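Local coordinates for Two-component system response regulator/GGDEF domain protein (Aeromonas salmonicida, PDB 3LUF) that probably makes cyclic di-GMP from two GTP molecules through its GGDEF domain, which this piece of two magnesium-binding receiver domains lacks, at residues K197-S208 with Y217-Q228. Sequence-based numbering, arbitrary orientation. Where two conformers were deposited one is given.
Sequences KQQLAIIGISVS and YLKQGANDFLNQ
Strands 201-207 and 224-228 run parallel, with Ile203 to Ser206 paired with Asp224 to Asn227; their axes come within 4.5 Å, inclined at 27°. Gly204 N donates to Asp224 O (3.0 Å), Leu226 N to Gly204 O, Ser206 N to Leu226 O and Gln228 N to Ser206 O (2.8 Å). Ahead of the ladder, the Asn223 side-chain amide takes over the pairing. Asn223 ND2 donates almost straight to Lys197 O (3.2 Å, 177°), and that oxygen lies in the amide plane. Asn223 OD1 accepts from Ile202 N at 2.8 Å, with the donor well above the carbonyl plane. Both bonds hold the amide's rotation. Asn223 CG stands anti to its carbonyl carbon (chi1 -58°), which brings the amide to Lys197 O and the start of strand 201-207.

The two strands and helix 213-219 form a right-handed beta-alpha-beta crossover, the last such unit of the CheY-like second receiver domain. Strand 224-228 is one of the two outermost strands of its five-stranded parallel sheet within this chain. A Schellman motif at Gly221 ends the helix.

Tyr217 lays its ring flat over Gly204, whose CA sits 3.4 Å from the ring centroid in a CH-pi contact. On the sheet face opposite Tyr217, Ile203 CG2 meets Leu226 CB. Further along, Ile205 CG2 packs against Gln228 CG (3.4 Å), the two side chains crossing at about a right angle. The Gln228 side chain is about 7 Å from the bound magnesium. The extended Lys197 chain passes Gly221 O, and a water joins its NZ to Leu218 O and Ala222 O. Asp224 forms salt bridges to Arg238 and to Arg238 of the second subunit.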
ATOM      1  N   LYS B 197      -6.346  13.475   3.909  1.00 15.15           N
ATOM      2  CA  LYS B 197      -6.128  12.041   3.603  1.00 17.19           C
ATOM      3  C   LYS B 197      -6.998  11.116   4.433  1.00 18.29           C
ATOM      4  O   LYS B 197      -7.278   9.993   3.992  1.00 18.57           O
ATOM      5  CB  LYS B 197      -4.673  11.663   3.811  1.00 17.42           C
ATOM      6  CG  LYS B 197      -3.746  12.067   2.704  1.00 18.88           C
ATOM      7  CD  LYS B 197      -2.321  11.608   3.024  1.00 20.68           C
ATOM      8  CE  LYS B 197      -1.339  12.079   1.977  1.00 26.91           C
ATOM      9  NZ  LYS B 197      -0.181  11.133   1.947  1.00 30.60           N
ATOM     10  N   GLN B 198      -7.411  11.572   5.621  1.00 19.14           N
ATOM     11  CA  GLN B 198      -8.275  10.766   6.489  1.00 20.80           C
ATOM     12  C   GLN B 198      -9.743  10.954   6.118  1.00 20.46           C
ATOM     13  O   GLN B 198     -10.584  10.087   6.369  1.00 22.14           O
ATOM     14  CB  GLN B 198      -8.008  11.073   7.977  1.00 21.94           C
ATOM     15  CG  GLN B 198      -8.987  10.378   8.993  1.00 25.69           C
ATOM     16  CD  GLN B 198      -9.058   8.846   8.826  1.00 30.04           C
ATOM     17  OE1 GLN B 198     -10.146   8.269   8.730  1.00 30.96           O
ATOM     18  NE2 GLN B 198      -7.899   8.197   8.780  1.00 33.39           N
ATOM     19  N   GLN B 199     -10.066  12.076   5.498  1.00 18.84           N
ATOM     20  CA  GLN B 199     -11.444  12.332   5.115  1.00 18.42           C
ATOM     21  C   GLN B 199     -11.825  11.660   3.804  1.00 17.86           C
ATOM     22  O   GLN B 199     -12.989  11.289   3.606  1.00 18.89           O
ATOM     23  CB  GLN B 199     -11.727  13.821   5.017  1.00 18.83           C
ATOM     24  CG  GLN B 199     -11.763  14.512   6.403  1.00 21.77           C
ATOM     25  CD  GLN B 199     -11.868  16.001   6.283  1.00 25.31           C
ATOM     26  OE1 GLN B 199     -11.090  16.641   5.565  1.00 22.71           O
ATOM     27  NE2 GLN B 199     -12.838  16.580   6.985  1.00 28.87           N
ATOM     28  N   LEU B 200     -10.854  11.553   2.904  1.00 14.75           N
ATOM     29  CA  LEU B 200     -11.108  11.029   1.574  1.00 13.30           C
ATOM     30  C   LEU B 200      -9.814  10.430   1.038  1.00 12.58           C
ATOM     31  O   LEU B 200      -8.913  11.195   0.670  1.00 13.23           O
ATOM     32  CB  LEU B 200     -11.603  12.174   0.648  1.00 13.50           C
ATOM     33  CG  LEU B 200     -12.010  11.764  -0.771  1.00 12.43           C
ATOM     34  CD1 LEU B 200     -13.227  10.789  -0.713  1.00 13.06           C
ATOM     35  CD2 LEU B 200     -12.261  12.941  -1.741  1.00 16.44           C
ATOM     36  N   ALA B 201      -9.726   9.100   0.947  1.00 10.67           N
ATOM     37  CA  ALA B 201      -8.486   8.456   0.441  1.00 10.48           C
ATOM     38  C   ALA B 201      -8.473   8.554  -1.084  1.00 10.10           C
ATOM     39  O   ALA B 201      -9.522   8.466  -1.717  1.00 11.33           O
ATOM     40  CB  ALA B 201      -8.402   7.014   0.880  1.00 10.47           C
ATOM     41  N   ILE B 202      -7.309   8.789  -1.664  1.00  9.52           N
ATOM     42  CA  ILE B 202      -7.219   8.849  -3.112  1.00  9.72           C
ATOM     43  C   ILE B 202      -6.108   7.936  -3.548  1.00  9.24           C
ATOM     44  O   ILE B 202      -4.995   8.009  -3.007  1.00  9.60           O
ATOM     45  CB  ILE B 202      -6.893  10.273  -3.568  1.00  9.65           C
ATOM     46  CG1 ILE B 202      -8.035  11.224  -3.181  1.00  8.67           C
ATOM     47  CG2 ILE B 202      -6.498  10.306  -5.072  1.00 12.04           C
ATOM     48  CD1 ILE B 202      -7.579  12.695  -3.265  1.00  9.67           C
ATOM     49  N   ILE B 203      -6.419   7.036  -4.484  1.00 10.09           N
ATOM     50  CA  ILE B 203      -5.371   6.264  -5.169  1.00 10.73           C
ATOM     51  C   ILE B 203      -5.213   6.825  -6.573  1.00 11.00           C
ATOM     52  O   ILE B 203      -6.174   6.821  -7.382  1.00 11.23           O
ATOM     53  CB  ILE B 203      -5.709   4.754  -5.276  1.00 11.52           C
ATOM     54  CG1 ILE B 203      -6.008   4.187  -3.866  1.00 11.06           C
ATOM     55  CG2 ILE B 203      -4.561   4.012  -5.971  1.00 12.00           C
ATOM     56  CD1 ILE B 203      -6.633   2.733  -3.860  1.00 13.22           C
ATOM     57  N   GLY B 204      -4.015   7.292  -6.862  1.00 11.38           N
ATOM     58  CA  GLY B 204      -3.742   7.895  -8.175  1.00 12.85           C
ATOM     59  C   GLY B 204      -3.322   6.802  -9.146  1.00 13.64           C
ATOM     60  O   GLY B 204      -2.345   6.091  -8.882  1.00 13.16           O
ATOM     61  N   ILE B 205      -4.048   6.652 -10.252  1.00 15.51           N
ATOM     62  CA  ILE B 205      -3.708   5.686 -11.295  1.00 16.27           C
ATOM     63  C   ILE B 205      -2.980   6.366 -12.449  1.00 18.17           C
ATOM     64  O   ILE B 205      -3.401   7.416 -12.932  1.00 17.52           O
ATOM     65  CB  ILE B 205      -4.950   4.923 -11.814  1.00 16.59           C
ATOM     66  CG1 ILE B 205      -5.688   4.264 -10.639  1.00 17.96           C
ATOM     67  CG2 ILE B 205      -4.489   3.836 -12.835  1.00 17.68           C
ATOM     68  CD1 ILE B 205      -7.109   3.720 -10.970  1.00 19.84           C
ATOM     69  N   SER B 206      -1.872   5.756 -12.866  1.00 19.45           N
ATOM     70  CA  SER B 206      -0.976   6.327 -13.859  1.00 23.48           C
ATOM     71  C   SER B 206      -0.347   5.226 -14.704  1.00 23.66           C
ATOM     72  O   SER B 206      -0.151   4.133 -14.218  1.00 23.35           O
ATOM     73  CB  SER B 206       0.181   7.012 -13.112  1.00 22.41           C
ATOM     74  OG  SER B 206       0.158   8.354 -13.430  1.00 29.52           O
ATOM     75  N   VAL B 207       0.032   5.525 -15.949  1.00 26.13           N
ATOM     76  CA  VAL B 207       1.068   4.696 -16.588  1.00 28.15           C
ATOM     77  C   VAL B 207       2.420   5.226 -16.097  1.00 29.33           C
ATOM     78  O   VAL B 207       2.613   6.451 -15.992  1.00 30.03           O
ATOM     79  CB  VAL B 207       0.976   4.696 -18.129  1.00 27.86           C
ATOM     80  CG1 VAL B 207      -0.290   3.986 -18.576  1.00 29.23           C
ATOM     81  CG2 VAL B 207       1.027   6.098 -18.658  1.00 29.92           C
ATOM     82  N   SER B 208       3.348   4.341 -15.745  1.00 30.68           N
ATOM     83  CA  SER B 208       4.585   4.840 -15.152  1.00 32.66           C
ATOM     84  C   SER B 208       5.649   5.026 -16.236  1.00 33.51           C
ATOM     85  O   SER B 208       6.067   4.060 -16.876  1.00 33.93           O
ATOM     86  CB  SER B 208       5.054   3.964 -13.972  1.00 32.87           C
ATOM     87  OG  SER B 208       6.306   3.360 -14.201  1.00 34.61           O
ATOM     88  N   TYR B 217       1.408  12.529  -7.992  1.00 15.14           N
ATOM     89  CA  TYR B 217       0.214  12.223  -7.216  1.00 14.58           C
ATOM     90  C   TYR B 217       0.498  12.242  -5.721  1.00 14.45           C
ATOM     91  O   TYR B 217      -0.241  12.864  -4.954  1.00 13.51           O
ATOM     92  CB  TYR B 217      -0.321  10.847  -7.588  1.00 14.42           C
ATOM     93  CG  TYR B 217      -1.341  10.761  -8.704  1.00 13.57           C
ATOM     94  CD1 TYR B 217      -2.520  11.507  -8.681  1.00 15.08           C
ATOM     95  CD2 TYR B 217      -1.156   9.856  -9.764  1.00 15.29           C
ATOM     96  CE1 TYR B 217      -3.457  11.368  -9.708  1.00 15.29           C
ATOM     97  CE2 TYR B 217      -2.103   9.700 -10.769  1.00 17.11           C
ATOM     98  CZ  TYR B 217      -3.236  10.437 -10.736  1.00 18.26           C
ATOM     99  OH  TYR B 217      -4.161  10.249 -11.740  1.00 19.55           O
ATOM    100  N   LEU B 218       1.543  11.527  -5.304  1.00 13.68           N
ATOM    101  CA  LEU B 218       1.904  11.437  -3.889  1.00 13.68           C
ATOM    102  C   LEU B 218       2.231  12.804  -3.257  1.00 13.77           C
ATOM    103  O   LEU B 218       1.748  13.127  -2.140  1.00 14.07           O
ATOM    104  CB  LEU B 218       3.039  10.407  -3.700  1.00 14.30           C
ATOM    105  CG  LEU B 218       2.605   8.955  -3.948  1.00 16.01           C
ATOM    106  CD1 LEU B 218       3.868   8.027  -4.003  1.00 17.64           C
ATOM    107  CD2 LEU B 218       1.649   8.502  -2.842  1.00 16.76           C
ATOM    108  N   LYS B 219       3.027  13.606  -3.971  0.60 13.71           N
ATOM    109  CA  LYS B 219       3.403  14.936  -3.498  0.60 14.14           C
ATOM    110  C   LYS B 219       2.208  15.869  -3.403  0.60 14.32           C
ATOM    111  O   LYS B 219       2.205  16.805  -2.585  0.60 14.24           O
ATOM    112  CB  LYS B 219       4.482  15.568  -4.403  0.60 15.00           C
ATOM    113  CG  LYS B 219       5.809  14.817  -4.412  0.60 17.39           C
ATOM    114  CD  LYS B 219       6.590  14.979  -3.130  0.60 19.13           C
ATOM    115  CE  LYS B 219       7.903  14.222  -3.246  0.60 21.24           C
ATOM    116  NZ  LYS B 219       8.301  13.696  -1.936  0.60 22.70           N
ATOM    117  N   GLN B 220       1.194  15.605  -4.228  1.00 13.96           N
ATOM    118  CA  GLN B 220      -0.042  16.372  -4.186  1.00 15.66           C
ATOM    119  C   GLN B 220      -1.057  15.884  -3.166  1.00 15.36           C
ATOM    120  O   GLN B 220      -2.139  16.448  -3.071  1.00 15.78           O
ATOM    121  CB  GLN B 220      -0.705  16.448  -5.548  1.00 16.73           C
ATOM    122  CG  GLN B 220       0.063  17.300  -6.532  1.00 22.68           C
ATOM    123  CD  GLN B 220       0.171  18.757  -6.118  1.00 28.18           C
ATOM    124  OE1 GLN B 220      -0.722  19.325  -5.459  1.00 29.22           O
ATOM    125  NE2 GLN B 220       1.279  19.368  -6.485  1.00 32.07           N
ATOM    126  N   GLY B 221      -0.737  14.831  -2.418  1.00 15.01           N
ATOM    127  CA  GLY B 221      -1.627  14.394  -1.342  1.00 15.48           C
ATOM    128  C   GLY B 221      -2.412  13.109  -1.591  1.00 14.65           C
ATOM    129  O   GLY B 221      -3.215  12.692  -0.724  1.00 15.15           O
ATOM    130  N   ALA B 222      -2.187  12.449  -2.721  1.00 13.49           N
ATOM    131  CA  ALA B 222      -2.786  11.122  -2.870  1.00 13.18           C
ATOM    132  C   ALA B 222      -2.251  10.192  -1.771  1.00 12.86           C
ATOM    133  O   ALA B 222      -1.089  10.296  -1.352  1.00 11.93           O
ATOM    134  CB  ALA B 222      -2.489  10.537  -4.244  1.00 14.03           C
ATOM    135  N   ASN B 223      -3.111   9.323  -1.251  1.00 12.82           N
ATOM    136  CA  ASN B 223      -2.676   8.334  -0.237  1.00 12.25           C
ATOM    137  C   ASN B 223      -1.764   7.275  -0.819  1.00 12.69           C
ATOM    138  O   ASN B 223      -0.911   6.736  -0.113  1.00 12.65           O
ATOM    139  CB  ASN B 223      -3.887   7.603   0.376  1.00 13.02           C
ATOM    140  CG  ASN B 223      -4.899   8.539   1.027  1.00 11.78           C
ATOM    141  OD1 ASN B 223      -5.466   9.450   0.391  1.00 10.59           O
ATOM    142  ND2 ASN B 223      -5.152   8.293   2.310  1.00 13.83           N
ATOM    143  N   ASP B 224      -1.957   6.960  -2.089  1.00 12.04           N
ATOM    144  CA  ASP B 224      -1.332   5.787  -2.692  1.00 12.75           C
ATOM    145  C   ASP B 224      -1.323   5.923  -4.199  1.00 12.96           C
ATOM    146  O   ASP B 224      -1.926   6.856  -4.777  1.00 12.44           O
ATOM    147  CB  ASP B 224      -2.162   4.541  -2.293  1.00 12.54           C
ATOM    148  CG  ASP B 224      -1.327   3.268  -2.208  1.00 15.78           C
ATOM    149  OD1 ASP B 224      -0.172   3.227  -2.712  1.00 13.00           O
ATOM    150  OD2 ASP B 224      -1.867   2.279  -1.660  1.00 18.42           O
ATOM    151  N   PHE B 225      -0.640   4.984  -4.841  1.00 13.68           N
ATOM    152  CA  PHE B 225      -0.551   4.957  -6.309  1.00 14.19           C
ATOM    153  C   PHE B 225      -0.795   3.548  -6.807  1.00 15.33           C
ATOM    154  O   PHE B 225      -0.597   2.577  -6.067  1.00 15.95           O
ATOM    155  CB  PHE B 225       0.846   5.410  -6.761  1.00 14.27           C
ATOM    156  CG  PHE B 225       1.931   4.409  -6.443  1.00 13.80           C
ATOM    157  CD1 PHE B 225       2.359   3.517  -7.417  1.00 15.07           C
ATOM    158  CD2 PHE B 225       2.480   4.335  -5.171  1.00 15.49           C
ATOM    159  CE1 PHE B 225       3.344   2.577  -7.129  1.00 13.80           C
ATOM    160  CE2 PHE B 225       3.466   3.371  -4.861  1.00 16.45           C
ATOM    161  CZ  PHE B 225       3.891   2.503  -5.874  1.00 14.74           C
ATOM    162  N   LEU B 226      -1.187   3.441  -8.066  1.00 15.52           N
ATOM    163  CA  LEU B 226      -1.358   2.140  -8.692  1.00 16.95           C
ATOM    164  C   LEU B 226      -1.048   2.344 -10.159  1.00 18.07           C
ATOM    165  O   LEU B 226      -1.678   3.172 -10.831  1.00 18.34           O
ATOM    166  CB  LEU B 226      -2.789   1.639  -8.462  1.00 16.89           C
ATOM    167  CG  LEU B 226      -3.212   0.352  -9.164  1.00 17.63           C
ATOM    168  CD1 LEU B 226      -2.321  -0.753  -8.694  1.00 20.26           C
ATOM    169  CD2 LEU B 226      -4.694   0.090  -8.822  1.00 22.07           C
ATOM    170  N   ASN B 227      -0.022   1.654 -10.650  1.00 19.22           N
ATOM    171  CA  ASN B 227       0.400   1.858 -12.022  1.00 21.15           C
ATOM    172  C   ASN B 227      -0.318   0.907 -12.982  1.00 22.00           C
ATOM    173  O   ASN B 227      -0.528  -0.259 -12.664  1.00 22.66           O
ATOM    174  CB  ASN B 227       1.930   1.777 -12.145  1.00 21.16           C
ATOM    175  CG  ASN B 227       2.638   2.899 -11.371  1.00 22.40           C
ATOM    176  OD1 ASN B 227       2.148   4.053 -11.302  1.00 24.42           O
ATOM    177  ND2 ASN B 227       3.792   2.571 -10.787  1.00 22.96           N
ATOM    178  N   GLN B 228      -0.747   1.433 -14.129  1.00 23.20           N
ATOM    179  CA  GLN B 228      -1.400   0.619 -15.169  1.00 25.34           C
ATOM    180  C   GLN B 228      -0.339   0.108 -16.146  1.00 25.47           C
ATOM    181  O   GLN B 228       0.643   0.801 -16.393  1.00 26.61           O
ATOM    182  CB  GLN B 228      -2.388   1.473 -15.970  1.00 25.99           C
ATOM    183  CG  GLN B 228      -3.755   1.693 -15.357  1.00 29.93           C
ATOM    184  CD  GLN B 228      -4.645   2.569 -16.240  1.00 34.49           C
ATOM    185  OE1 GLN B 228      -4.153   3.248 -17.156  1.00 35.87           O
ATOM    186  NE2 GLN B 228      -5.966   2.556 -15.972  1.00 34.84           N
TER
HETATM  187  O   HOH W   1       1.038  11.609  -0.190  1.00 24.94           O
HETATM  188  O   HOH W   2       3.322   6.358 -12.582  1.00 29.65           O